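Local coordinates for Sn-glycerol-3-phosphate ABC transporter substrate-binding protein UspB (Mycobacterium tuberculosis, PDB 4MFI), which probably delivers glycerophosphocholine to an ABC importer as its substrate-binding subunit, at residues D133-D138 with Y150-P155; R172-W177 with D181-E186. One frame throughout, in Å; residues are numbered along the deposited sequence.

Interaction 1: D133-D138 with Y150-P155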
loop_
_atom_site.group_PDB
_atom_site.type_symbol
_atom_site.label_atom_id
_atom_site.label_comp_id
_atom_site.label_asym_id
_atom_site.label_seq_id
_atom_site.Cartn_x
_atom_site.Cartn_y
_atom_site.Cartn_z
ATOM N N ASP A 133 9.348 10.212 1.714
ATOM C CA ASP A 133 9.672 10.402 0.301
ATOM C C ASP A 133 8.830 9.535 -0.620
ATOM O O ASP A 133 8.219 10.044 -1.571
ATOM C CB ASP A 133 11.159 10.142 0.023
ATOM C CG ASP A 133 12.066 11.234 0.559
ATOM O OD1 ASP A 133 11.557 12.308 0.936
ATOM O OD2 ASP A 133 13.302 11.023 0.580
ATOM N N SER A 134 8.782 8.233 -0.340
ATOM C CA SER A 134 8.064 7.318 -1.221
ATOM C C SER A 134 6.571 7.597 -1.198
ATOM O O SER A 134 5.904 7.472 -2.223
ATOM C CB SER A 134 8.336 5.852 -0.857
ATOM O OG SER A 134 7.799 5.551 0.418
ATOM N N LEU A 135 6.047 7.984 -0.036
ATOM C CA LEU A 135 4.600 8.147 0.109
ATOM C C LEU A 135 4.076 9.327 -0.700
ATOM O O LEU A 135 2.958 9.284 -1.209
ATOM C CB LEU A 135 4.192 8.270 1.580
ATOM C CG LEU A 135 4.485 7.046 2.455
ATOM C CD1 LEU A 135 3.974 7.273 3.878
ATOM C CD2 LEU A 135 3.885 5.778 1.859
ATOM N N LEU A 136 4.870 10.386 -0.818
ATOM C CA LEU A 136 4.492 11.499 -1.680
ATOM C C LEU A 136 4.787 11.190 -3.153
ATOM O O LEU A 136 3.996 11.541 -4.040
ATOM C CB LEU A 136 5.192 12.787 -1.238
ATOM C CG LEU A 136 4.790 14.033 -2.033
ATOM C CD1 LEU A 136 3.293 14.286 -1.925
ATOM C CD2 LEU A 136 5.569 15.234 -1.543
ATOM N N ALA A 137 5.915 10.523 -3.407
ATOM C CA ALA A 137 6.300 10.138 -4.770
ATOM C C ALA A 137 5.302 9.174 -5.405
ATOM O O ALA A 137 5.219 9.080 -6.632
ATOM C CB ALA A 137 7.694 9.529 -4.781
ATOM N N ASP A 138 4.551 8.453 -4.572
ATOM C CA ASP A 138 3.513 7.539 -5.049
ATOM C C ASP A 138 2.499 8.228 -5.958
ATOM O O ASP A 138 1.869 7.568 -6.794
ATOM C CB ASP A 138 2.737 6.940 -3.871
ATOM C CG ASP A 138 3.517 5.886 -3.114
ATOM O OD1 ASP A 138 4.339 5.157 -3.718
ATOM O OD2 ASP A 138 3.284 5.770 -1.896
ATOM N N TYR A 150 -2.393 9.570 2.884
ATOM C CA TYR A 150 -3.327 9.715 4.000
ATOM C C TYR A 150 -3.417 8.437 4.837
ATOM O O TYR A 150 -3.093 8.443 6.025
ATOM C CB TYR A 150 -4.699 10.091 3.450
ATOM C CG TYR A 150 -5.825 10.219 4.455
ATOM C CD1 TYR A 150 -5.876 11.286 5.352
ATOM C CD2 TYR A 150 -6.873 9.305 4.466
ATOM C CE1 TYR A 150 -6.930 11.422 6.246
ATOM C CE2 TYR A 150 -7.933 9.432 5.357
ATOM C CZ TYR A 150 -7.956 10.489 6.244
ATOM O OH TYR A 150 -9.013 10.622 7.118
ATOM N N ALA A 151 -3.854 7.343 4.214
ATOM C CA ALA A 151 -4.004 6.059 4.902
ATOM C C ALA A 151 -3.083 5.054 4.224
ATOM O O ALA A 151 -3.482 4.370 3.278
ATOM C CB ALA A 151 -5.452 5.587 4.836
ATOM N N ARG A 152 -1.839 4.995 4.689
ATOM C CA ARG A 152 -0.788 4.266 3.985
ATOM C C ARG A 152 -0.279 3.070 4.778
ATOM O O ARG A 152 -0.245 3.094 6.005
ATOM C CB ARG A 152 0.373 5.208 3.634
ATOM C CG ARG A 152 -0.061 6.515 2.924
ATOM C CD ARG A 152 -0.930 6.284 1.663
ATOM N NE ARG A 152 -0.316 5.242 0.856
ATOM C CZ ARG A 152 0.644 5.437 -0.043
ATOM N NH1 ARG A 152 1.030 6.668 -0.381
ATOM N NH2 ARG A 152 1.188 4.386 -0.635
ATOM N N SER A 153 0.122 2.031 4.051
ATOM C CA SER A 153 0.587 0.780 4.630
ATOM C C SER A 153 1.772 0.283 3.820
ATOM O O SER A 153 2.071 0.822 2.751
ATOM C CB SER A 153 -0.522 -0.252 4.520
ATOM O OG SER A 153 -0.855 -0.417 3.151
ATOM N N THR A 154 2.450 -0.742 4.331
ATOM C CA THR A 154 3.435 -1.487 3.551
ATOM C C THR A 154 3.302 -2.959 3.908
ATOM O O THR A 154 2.655 -3.307 4.899
ATOM C CB THR A 154 4.898 -1.085 3.871
ATOM O OG1 THR A 154 5.268 -1.624 5.144
ATOM C CG2 THR A 154 5.097 0.421 3.854
ATOM N N PRO A 155 3.923 -3.836 3.115
ATOM C CA PRO A 155 4.047 -5.211 3.601
ATOM C C PRO A 155 5.011 -5.291 4.790
ATOM O O PRO A 155 5.858 -4.410 4.993
ATOM C CB PRO A 155 4.626 -5.951 2.391
ATOM C CG PRO A 155 4.190 -5.127 1.210
ATOM C CD PRO A 155 4.333 -3.718 1.706
#
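D138 OD2 is gripped by both terminal nitrogens of R152, with NH2 2.8 Å and NH1 2.9 Å from this one oxygen. The salt bridge is therefore an end-on fork closing on a single acceptor rather than a pairing of two nitrogens with two oxygens. Both hydrogen bonds are bent, with N-H...O angles of about 140°, as a fork sharing one oxygen requires. OD2 lies close to the guanidinium plane, but the carboxylate is turned 52° against that plane. In consequence NH1 arrives on the anti side of OD2, near the carboxylate plane, whereas NH2 comes from above it.

R152 reaches the aspartate through a chain bent at both chi2 and chi3, which folds the guanidinium back toward helix 133-137. L135 covers one face of the guanidinium with its CD2 methyl, which lies 3.7 Å from R152 NH1 and 3.6 Å above the plane, displaced toward the rim. L135 CD2 is also 4.0 Å from R152 CB, and the two side chains run alongside one another, pointing opposite ways. G305 O takes the hydrogen bond of R152 NE, and T304 OG1 is bonded to D138 OD2, which extends the polar network to the chain just before strand 307-310.

The contact joins helix 133-137 and the residue that follows it to strand 144-160, part of the mixed sheet of this extracellular solute-binding protein. R152 comes directly after a classic beta bulge, in which Y150 and A151 both face A307, and the chain turns a corner at A151. Because R152 is buried, its charge is probably offset largely by D138; with two guanidinium nitrogens directed at OD2, the aspartate would be expected to remain ionised, its negative charge drawn toward that oxygen.

Interaction 2: R172-W177 with D181-E186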
loop_
_atom_site.group_PDB
_atom_site.type_symbol
_atom_site.label_atom_id
_atom_site.label_comp_id
_atom_site.label_asym_id
_atom_site.label_seq_id
_atom_site.Cartn_x
_atom_site.Cartn_y
_atom_site.Cartn_z
ATOM N N ARG A 172 15.462 -12.908 14.099
ATOM C CA ARG A 172 15.350 -11.823 13.129
ATOM C C ARG A 172 14.672 -12.362 11.883
ATOM O O ARG A 172 14.627 -13.574 11.662
ATOM C CB ARG A 172 16.738 -11.289 12.753
ATOM C CG ARG A 172 17.686 -12.361 12.222
ATOM C CD ARG A 172 18.835 -11.712 11.471
ATOM N NE ARG A 172 19.864 -12.657 11.050
ATOM C CZ ARG A 172 19.823 -13.355 9.916
ATOM N NH1 ARG A 172 18.773 -13.253 9.107
ATOM N NH2 ARG A 172 20.817 -14.177 9.604
ATOM N N GLY A 173 14.160 -11.464 11.053
ATOM C CA GLY A 173 13.720 -11.873 9.740
ATOM C C GLY A 173 14.920 -12.220 8.877
ATOM O O GLY A 173 16.075 -11.949 9.241
ATOM N N PRO A 174 14.661 -12.833 7.716
ATOM C CA PRO A 174 15.746 -13.183 6.796
ATOM C C PRO A 174 16.428 -11.953 6.187
ATOM O O PRO A 174 15.781 -10.924 5.935
ATOM C CB PRO A 174 15.033 -14.002 5.716
ATOM C CG PRO A 174 13.604 -13.491 5.741
ATOM C CD PRO A 174 13.327 -13.175 7.183
ATOM N N GLN A 175 17.736 -12.067 5.958
ATOM C CA GLN A 175 18.544 -11.012 5.351
ATOM C C GLN A 175 18.334 -10.936 3.847
ATOM O O GLN A 175 18.532 -9.887 3.230
ATOM C CB GLN A 175 20.027 -11.293 5.617
ATOM C CG GLN A 175 20.505 -10.964 7.025
ATOM C CD GLN A 175 20.705 -9.479 7.228
ATOM O OE1 GLN A 175 20.536 -8.682 6.299
ATOM N NE2 GLN A 175 21.071 -9.095 8.439
ATOM N N SER A 176 17.975 -12.070 3.256
ATOM C CA SER A 176 17.670 -12.143 1.835
ATOM C C SER A 176 16.584 -13.181 1.643
ATOM O O SER A 176 16.405 -14.072 2.486
ATOM C CB SER A 176 18.913 -12.528 1.017
ATOM O OG SER A 176 19.339 -13.854 1.307
ATOM N N TRP A 177 15.869 -13.098 0.532
ATOM C CA TRP A 177 14.909 -14.141 0.224
ATOM C C TRP A 177 15.580 -15.502 0.033
ATOM O O TRP A 177 15.005 -16.537 0.390
ATOM C CB TRP A 177 14.044 -13.739 -0.975
ATOM C CG TRP A 177 12.984 -12.762 -0.563
ATOM C CD1 TRP A 177 12.951 -11.417 -0.817
ATOM C CD2 TRP A 177 11.826 -13.052 0.223
ATOM N NE1 TRP A 177 11.824 -10.858 -0.243
ATOM C CE2 TRP A 177 11.122 -11.842 0.401
ATOM C CE3 TRP A 177 11.310 -14.222 0.789
ATOM C CZ2 TRP A 177 9.924 -11.771 1.118
ATOM C CZ3 TRP A 177 10.124 -14.150 1.503
ATOM C CH2 TRP A 177 9.443 -12.933 1.661
ATOM N N ASP A 181 14.758 -18.967 1.888
ATOM C CA ASP A 181 14.503 -20.198 1.155
ATOM C C ASP A 181 15.333 -21.361 1.709
ATOM O O ASP A 181 14.886 -22.517 1.717
ATOM C CB ASP A 181 14.774 -19.968 -0.330
ATOM C CG ASP A 181 14.516 -21.195 -1.160
ATOM O OD1 ASP A 181 13.329 -21.513 -1.381
ATOM O OD2 ASP A 181 15.500 -21.841 -1.588
ATOM N N GLU A 182 16.525 -21.056 2.207
ATOM C CA GLU A 182 17.339 -22.056 2.882
ATOM C C GLU A 182 16.710 -22.469 4.220
ATOM O O GLU A 182 16.697 -23.656 4.561
ATOM C CB GLU A 182 18.761 -21.518 3.075
ATOM C CG GLU A 182 19.772 -22.540 3.529
ATOM C CD GLU A 182 20.005 -23.625 2.508
ATOM O OE1 GLU A 182 20.225 -24.782 2.926
ATOM O OE2 GLU A 182 19.973 -23.325 1.294
ATOM N N TRP A 183 16.164 -21.495 4.955
ATOM C CA TRP A 183 15.491 -21.761 6.230
ATOM C C TRP A 183 14.194 -22.564 6.083
ATOM O O TRP A 183 13.794 -23.288 7.000
ATOM C CB TRP A 183 15.117 -20.449 6.915
ATOM C CG TRP A 183 16.256 -19.618 7.427
ATOM C CD1 TRP A 183 17.591 -19.926 7.422
ATOM C CD2 TRP A 183 16.138 -18.342 8.059
ATOM N NE1 TRP A 183 18.311 -18.904 8.002
ATOM C CE2 TRP A 183 17.440 -17.922 8.405
ATOM C CE3 TRP A 183 15.056 -17.508 8.362
ATOM C CZ2 TRP A 183 17.687 -16.704 9.049
ATOM C CZ3 TRP A 183 15.299 -16.306 9.008
ATOM C CH2 TRP A 183 16.610 -15.909 9.337
ATOM N N GLY A 184 13.533 -22.412 4.940
ATOM C CA GLY A 184 12.183 -22.923 4.748
ATOM C C GLY A 184 11.963 -24.375 5.129
ATOM O O GLY A 184 11.061 -24.674 5.911
ATOM N N PRO A 185 12.774 -25.295 4.572
ATOM C CA PRO A 185 12.562 -26.716 4.872
ATOM C C PRO A 185 12.721 -27.057 6.352
ATOM O O PRO A 185 11.990 -27.915 6.850
ATOM C CB PRO A 185 13.640 -27.407 4.033
ATOM C CG PRO A 185 13.764 -26.493 2.830
ATOM C CD PRO A 185 13.687 -25.110 3.428
ATOM N N GLU A 186 13.635 -26.394 7.056
ATOM C CA GLU A 186 13.749 -26.642 8.490
ATOM C C GLU A 186 12.534 -26.121 9.240
ATOM O O GLU A 186 12.028 -26.778 10.151
ATOM C CB GLU A 186 15.035 -26.047 9.067
ATOM C CG GLU A 186 15.204 -26.267 10.572
ATOM C CD GLU A 186 15.492 -27.712 10.978
ATOM O OE1 GLU A 186 15.447 -28.632 10.129
ATOM O OE2 GLU A 186 15.774 -27.917 12.176
#
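R172 meets the six-membered end of the W183 indole through its guanidinium: R172 NH1 lies 3.4 Å from W183 CH2 and 3.6 Å from W183 CZ2. The two side chains cross at about a right angle, and the guanidinium is tilted 36° to the ring, an oblique approach. The arginine chain, extended from CG to NE, carries the guanidinium out to this part of the ring.

Apolar contact continues along the same ring. P174 CB sits 4.0 Å from W183 CZ3, and P174 CA is 3.8 Å from W183 CH2.

Two hydrogen bonds fix the backbone and the arginine. R172 NH1 donates to G173 O at 3.0 Å, with an N-H...O angle of 155°, and the carbonyl oxygen lies nearly in the guanidinium plane; R172 NH2 forms a salt bridge with E179. D181 N donates to W177 O at 2.9 Å, the i to i+4 bond of the first helical turns.

S176 is the N-cap of helix 177-191, its OG bonded to E179 N. The loop following helix 161-166 thus folds back along the helix it leads into, while W164 of the earlier helix meets the W183 ring nearly perpendicularly and W177 packs against helix 211-216.

How the interactions relate
Interactions 1 and 2 follow one another along the chain, the first closing before the second opens, and they do not touch: their centres are 27 Å apart and their nearest atoms about 8 Å. Strand 144-160 and helix 161-166 lead from one to the other. Interaction 1 is buried, its centre about 7 Å from the centre of the chain, and depends on a paired charge. Interaction 2 has its centre about 24 Å from the centre of the chain, is partly buried, and relies more on an indole with arginine and proline against it. Neither contact is identified as part of the substrate site.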